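Local structure of genome polyprotein (Chicken sicinivirus JSY, 6QWT) at residues A[23-31]-A[439-450]. The protein is the 3Dpol part of the viral polyprotein, an RNA-dependent RNA polymerase that copies viral RNA during replication. Numbering follows the deposited sequence.
Sequences KSPAYGAFP and WCDTVQAQCLKS
Phe-30 and Ala-26 of loop 23-31 rest on helix 433-449, a late helix of the picornaviral polymerase fold. The helix probably belongs to the thumb, as in related polymerases, and the contact packs an N-terminal loop on it. The loop makes two type I turns, Ser-24 to Tyr-27 and Ala-26 to Ala-29. Ser-24 OG accepts from Ala-26 N, an ST turn. Three side chains of the helix touch the ring of Phe-30. Thr-442 CG2 lies over one face, 4.2 Å from the ring centroid, in a CH-pi contact. This methyl stands anti to the backbone N, while OG1 is hydrogen-bonded to Lys-438 O, one turn back in the helix. Val-443 CG2 meets the ring edge. The five-membered ring of Trp-439 lies rim to rim with Phe-30, planes at 12°, and its CD1 comes 3.5 Å from Phe-30 CZ. Tyr-405 packs edge-to-face on the indole. One turn along the helix, Ala-26 CB rests against both Cys-447 SG at 3.7 Å and Val-443 CG1 at 4.1 Å. Ala-29 CB sits 3.9 Å from Gln-446 CB. Further along the chain, Ser-450 OG donates a hydrogen bond to Pro-25 O at 2.7 Å, the donor tilted 21° from the carbonyl plane.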
loop_
_atom_site.group_PDB
_atom_site.type_symbol
_atom_site.label_atom_id
_atom_site.label_comp_id
_atom_site.label_asym_id
_atom_site.label_seq_id
_atom_site.Cartn_x
_atom_site.Cartn_y
_atom_site.Cartn_z
ATOM N N LYS A 23 -17.380 -10.298 -16.608
ATOM C CA LYS A 23 -18.647 -9.702 -16.204
ATOM C C LYS A 23 -19.399 -10.625 -15.252
ATOM O O LYS A 23 -19.476 -11.839 -15.463
ATOM C CB LYS A 23 -19.503 -9.396 -17.430
ATOM C CG LYS A 23 -18.909 -8.326 -18.335
ATOM C CD LYS A 23 -19.818 -8.038 -19.520
ATOM C CE LYS A 23 -19.258 -6.924 -20.389
ATOM N NZ LYS A 23 -20.107 -6.691 -21.590
ATOM N N SER A 24 -19.942 -10.040 -14.193
ATOM C CA SER A 24 -20.649 -10.768 -13.151
ATOM C C SER A 24 -22.138 -10.810 -13.459
ATOM O O SER A 24 -22.627 -10.103 -14.342
ATOM C CB SER A 24 -20.382 -10.107 -11.800
ATOM O OG SER A 24 -21.306 -9.059 -11.551
ATOM N N PRO A 25 -22.903 -11.644 -12.744
ATOM C CA PRO A 25 -24.366 -11.643 -12.932
ATOM C C PRO A 25 -25.034 -10.307 -12.629
ATOM O O PRO A 25 -26.221 -10.148 -12.940
ATOM C CB PRO A 25 -24.846 -12.728 -11.957
ATOM C CG PRO A 25 -23.676 -13.637 -11.804
ATOM C CD PRO A 25 -22.466 -12.748 -11.868
ATOM N N ALA A 26 -24.319 -9.347 -12.039
ATOM C CA ALA A 26 -24.875 -8.038 -11.725
ATOM C C ALA A 26 -24.367 -6.950 -12.664
ATOM O O ALA A 26 -24.511 -5.762 -12.359
ATOM C CB ALA A 26 -24.565 -7.669 -10.274
ATOM N N TYR A 27 -23.811 -7.334 -13.820
ATOM C CA TYR A 27 -23.064 -6.390 -14.651
ATOM C C TYR A 27 -23.907 -5.204 -15.125
ATOM O O TYR A 27 -23.371 -4.111 -15.328
ATOM C CB TYR A 27 -22.461 -7.107 -15.860
ATOM C CG TYR A 27 -21.890 -6.147 -16.876
ATOM C CD1 TYR A 27 -22.605 -5.801 -18.016
ATOM C CD2 TYR A 27 -20.645 -5.564 -16.682
ATOM C CE1 TYR A 27 -22.092 -4.910 -18.939
ATOM C CE2 TYR A 27 -20.121 -4.676 -17.601
ATOM C CZ TYR A 27 -20.850 -4.352 -18.728
ATOM O OH TYR A 27 -20.332 -3.467 -19.647
ATOM N N GLY A 28 -25.200 -5.383 -15.339
ATOM C CA GLY A 28 -25.920 -4.211 -15.797
ATOM C C GLY A 28 -26.453 -3.274 -14.730
ATOM O O GLY A 28 -27.131 -2.300 -15.074
ATOM N N ALA A 29 -26.146 -3.517 -13.450
ATOM C CA ALA A 29 -26.864 -2.861 -12.356
ATOM C C ALA A 29 -26.661 -1.348 -12.348
ATOM O O ALA A 29 -27.618 -0.594 -12.132
ATOM C CB ALA A 29 -26.432 -3.461 -11.017
ATOM N N PHE A 30 -25.437 -0.886 -12.560
ATOM C CA PHE A 30 -25.098 0.526 -12.512
ATOM C C PHE A 30 -24.425 0.941 -13.811
ATOM O O PHE A 30 -23.893 0.097 -14.540
ATOM C CB PHE A 30 -24.168 0.830 -11.326
ATOM C CG PHE A 30 -24.726 0.407 -10.000
ATOM C CD1 PHE A 30 -25.540 1.261 -9.271
ATOM C CD2 PHE A 30 -24.444 -0.848 -9.483
ATOM C CE1 PHE A 30 -26.059 0.871 -8.051
ATOM C CE2 PHE A 30 -24.961 -1.242 -8.263
ATOM C CZ PHE A 30 -25.771 -0.381 -7.547
ATOM N N PRO A 31 -24.449 2.233 -14.140
ATOM C CA PRO A 31 -23.679 2.712 -15.296
ATOM C C PRO A 31 -22.204 2.358 -15.151
ATOM O O PRO A 31 -21.582 2.626 -14.121
ATOM C CB PRO A 31 -23.907 4.227 -15.271
ATOM C CG PRO A 31 -25.227 4.392 -14.582
ATOM C CD PRO A 31 -25.291 3.293 -13.554
ATOM N N TRP A 439 -28.522 -0.138 -2.725
ATOM C CA TRP A 439 -27.508 -0.919 -3.422
ATOM C C TRP A 439 -27.918 -2.385 -3.512
ATOM O O TRP A 439 -27.827 -3.000 -4.579
ATOM C CB TRP A 439 -26.160 -0.770 -2.716
ATOM C CG TRP A 439 -25.086 -1.643 -3.286
ATOM C CD1 TRP A 439 -24.425 -1.467 -4.468
ATOM C CD2 TRP A 439 -24.548 -2.834 -2.699
ATOM N NE1 TRP A 439 -23.510 -2.475 -4.655
ATOM C CE2 TRP A 439 -23.565 -3.328 -3.581
ATOM C CE3 TRP A 439 -24.803 -3.532 -1.513
ATOM C CZ2 TRP A 439 -22.837 -4.486 -3.316
ATOM C CZ3 TRP A 439 -24.080 -4.683 -1.252
ATOM C CH2 TRP A 439 -23.108 -5.149 -2.148
ATOM N N CYS A 440 -28.384 -2.958 -2.398
ATOM C CA CYS A 440 -28.797 -4.361 -2.402
ATOM C C CYS A 440 -29.942 -4.601 -3.378
ATOM O O CYS A 440 -29.933 -5.585 -4.128
ATOM C CB CYS A 440 -29.206 -4.801 -0.996
ATOM S SG CYS A 440 -27.891 -4.766 0.247
ATOM N N ASP A 441 -30.941 -3.714 -3.382
ATOM C CA ASP A 441 -32.099 -3.908 -4.249
ATOM C C ASP A 441 -31.721 -3.792 -5.721
ATOM O O ASP A 441 -32.205 -4.567 -6.554
ATOM C CB ASP A 441 -33.195 -2.901 -3.890
ATOM C CG ASP A 441 -33.866 -3.214 -2.565
ATOM O OD1 ASP A 441 -33.686 -4.341 -2.053
ATOM O OD2 ASP A 441 -34.571 -2.332 -2.027
ATOM N N THR A 442 -30.857 -2.833 -6.062
ATOM C CA THR A 442 -30.443 -2.678 -7.454
ATOM C C THR A 442 -29.624 -3.875 -7.922
ATOM O O THR A 442 -29.799 -4.353 -9.049
ATOM C CB THR A 442 -29.648 -1.384 -7.622
ATOM O OG1 THR A 442 -30.431 -0.279 -7.162
ATOM C CG2 THR A 442 -29.284 -1.163 -9.086
ATOM N N VAL A 443 -28.734 -4.378 -7.068
ATOM C CA VAL A 443 -27.926 -5.537 -7.428
ATOM C C VAL A 443 -28.802 -6.775 -7.573
ATOM O O VAL A 443 -28.600 -7.592 -8.479
ATOM C CB VAL A 443 -26.810 -5.738 -6.387
ATOM C CG1 VAL A 443 -26.175 -7.115 -6.528
ATOM C CG2 VAL A 443 -25.763 -4.636 -6.518
ATOM N N GLN A 444 -29.800 -6.924 -6.697
ATOM C CA GLN A 444 -30.649 -8.111 -6.736
ATOM C C GLN A 444 -31.493 -8.154 -8.004
ATOM O O GLN A 444 -31.687 -9.225 -8.592
ATOM C CB GLN A 444 -31.542 -8.157 -5.498
ATOM C CG GLN A 444 -32.605 -9.240 -5.546
ATOM C CD GLN A 444 -32.825 -9.886 -4.199
ATOM O OE1 GLN A 444 -33.179 -9.216 -3.229
ATOM N NE2 GLN A 444 -32.612 -11.195 -4.127
ATOM N N ALA A 445 -32.007 -7.005 -8.443
ATOM C CA ALA A 445 -32.842 -6.986 -9.639
ATOM C C ALA A 445 -32.043 -7.383 -10.873
ATOM O O ALA A 445 -32.534 -8.128 -11.728
ATOM C CB ALA A 445 -33.475 -5.607 -9.821
ATOM N N GLN A 446 -30.800 -6.905 -10.976
ATOM C CA GLN A 446 -29.962 -7.278 -12.111
ATOM C C GLN A 446 -29.574 -8.751 -12.049
ATOM O O GLN A 446 -29.593 -9.445 -13.071
ATOM C CB GLN A 446 -28.716 -6.395 -12.158
ATOM C CG GLN A 446 -27.908 -6.540 -13.435
ATOM C CD GLN A 446 -28.669 -6.064 -14.657
ATOM O OE1 GLN A 446 -29.112 -4.918 -14.721
ATOM N NE2 GLN A 446 -28.825 -6.949 -15.638
ATOM N N CYS A 447 -29.224 -9.243 -10.855
ATOM C CA CYS A 447 -28.847 -10.646 -10.708
ATOM C C CYS A 447 -29.996 -11.573 -11.078
ATOM O O CYS A 447 -29.776 -12.662 -11.625
ATOM C CB CYS A 447 -28.392 -10.921 -9.276
ATOM S SG CYS A 447 -26.792 -10.220 -8.844
ATOM N N LEU A 448 -31.231 -11.162 -10.774
ATOM C CA LEU A 448 -32.392 -11.984 -11.100
ATOM C C LEU A 448 -32.476 -12.247 -12.597
ATOM O O LEU A 448 -32.819 -13.356 -13.025
ATOM C CB LEU A 448 -33.666 -11.301 -10.592
ATOM C CG LEU A 448 -35.010 -12.026 -10.701
ATOM C CD1 LEU A 448 -35.906 -11.654 -9.526
ATOM C CD2 LEU A 448 -35.712 -11.720 -12.023
ATOM N N LYS A 449 -32.160 -11.238 -13.414
ATOM C CA LYS A 449 -32.194 -11.414 -14.860
ATOM C C LYS A 449 -31.105 -12.356 -15.352
ATOM O O LYS A 449 -31.228 -12.903 -16.455
ATOM C CB LYS A 449 -32.062 -10.059 -15.559
ATOM C CG LYS A 449 -33.148 -9.061 -15.191
ATOM C CD LYS A 449 -32.831 -7.685 -15.755
ATOM C CE LYS A 449 -34.004 -6.737 -15.580
ATOM N NZ LYS A 449 -34.555 -6.801 -14.197
ATOM N N SER A 450 -30.056 -12.563 -14.561
ATOM C CA SER A 450 -28.942 -13.424 -14.930
ATOM C C SER A 450 -29.036 -14.814 -14.316
ATOM O O SER A 450 -28.117 -15.619 -14.498
ATOM C CB SER A 450 -27.616 -12.769 -14.524
ATOM O OG SER A 450 -27.562 -11.420 -14.963
#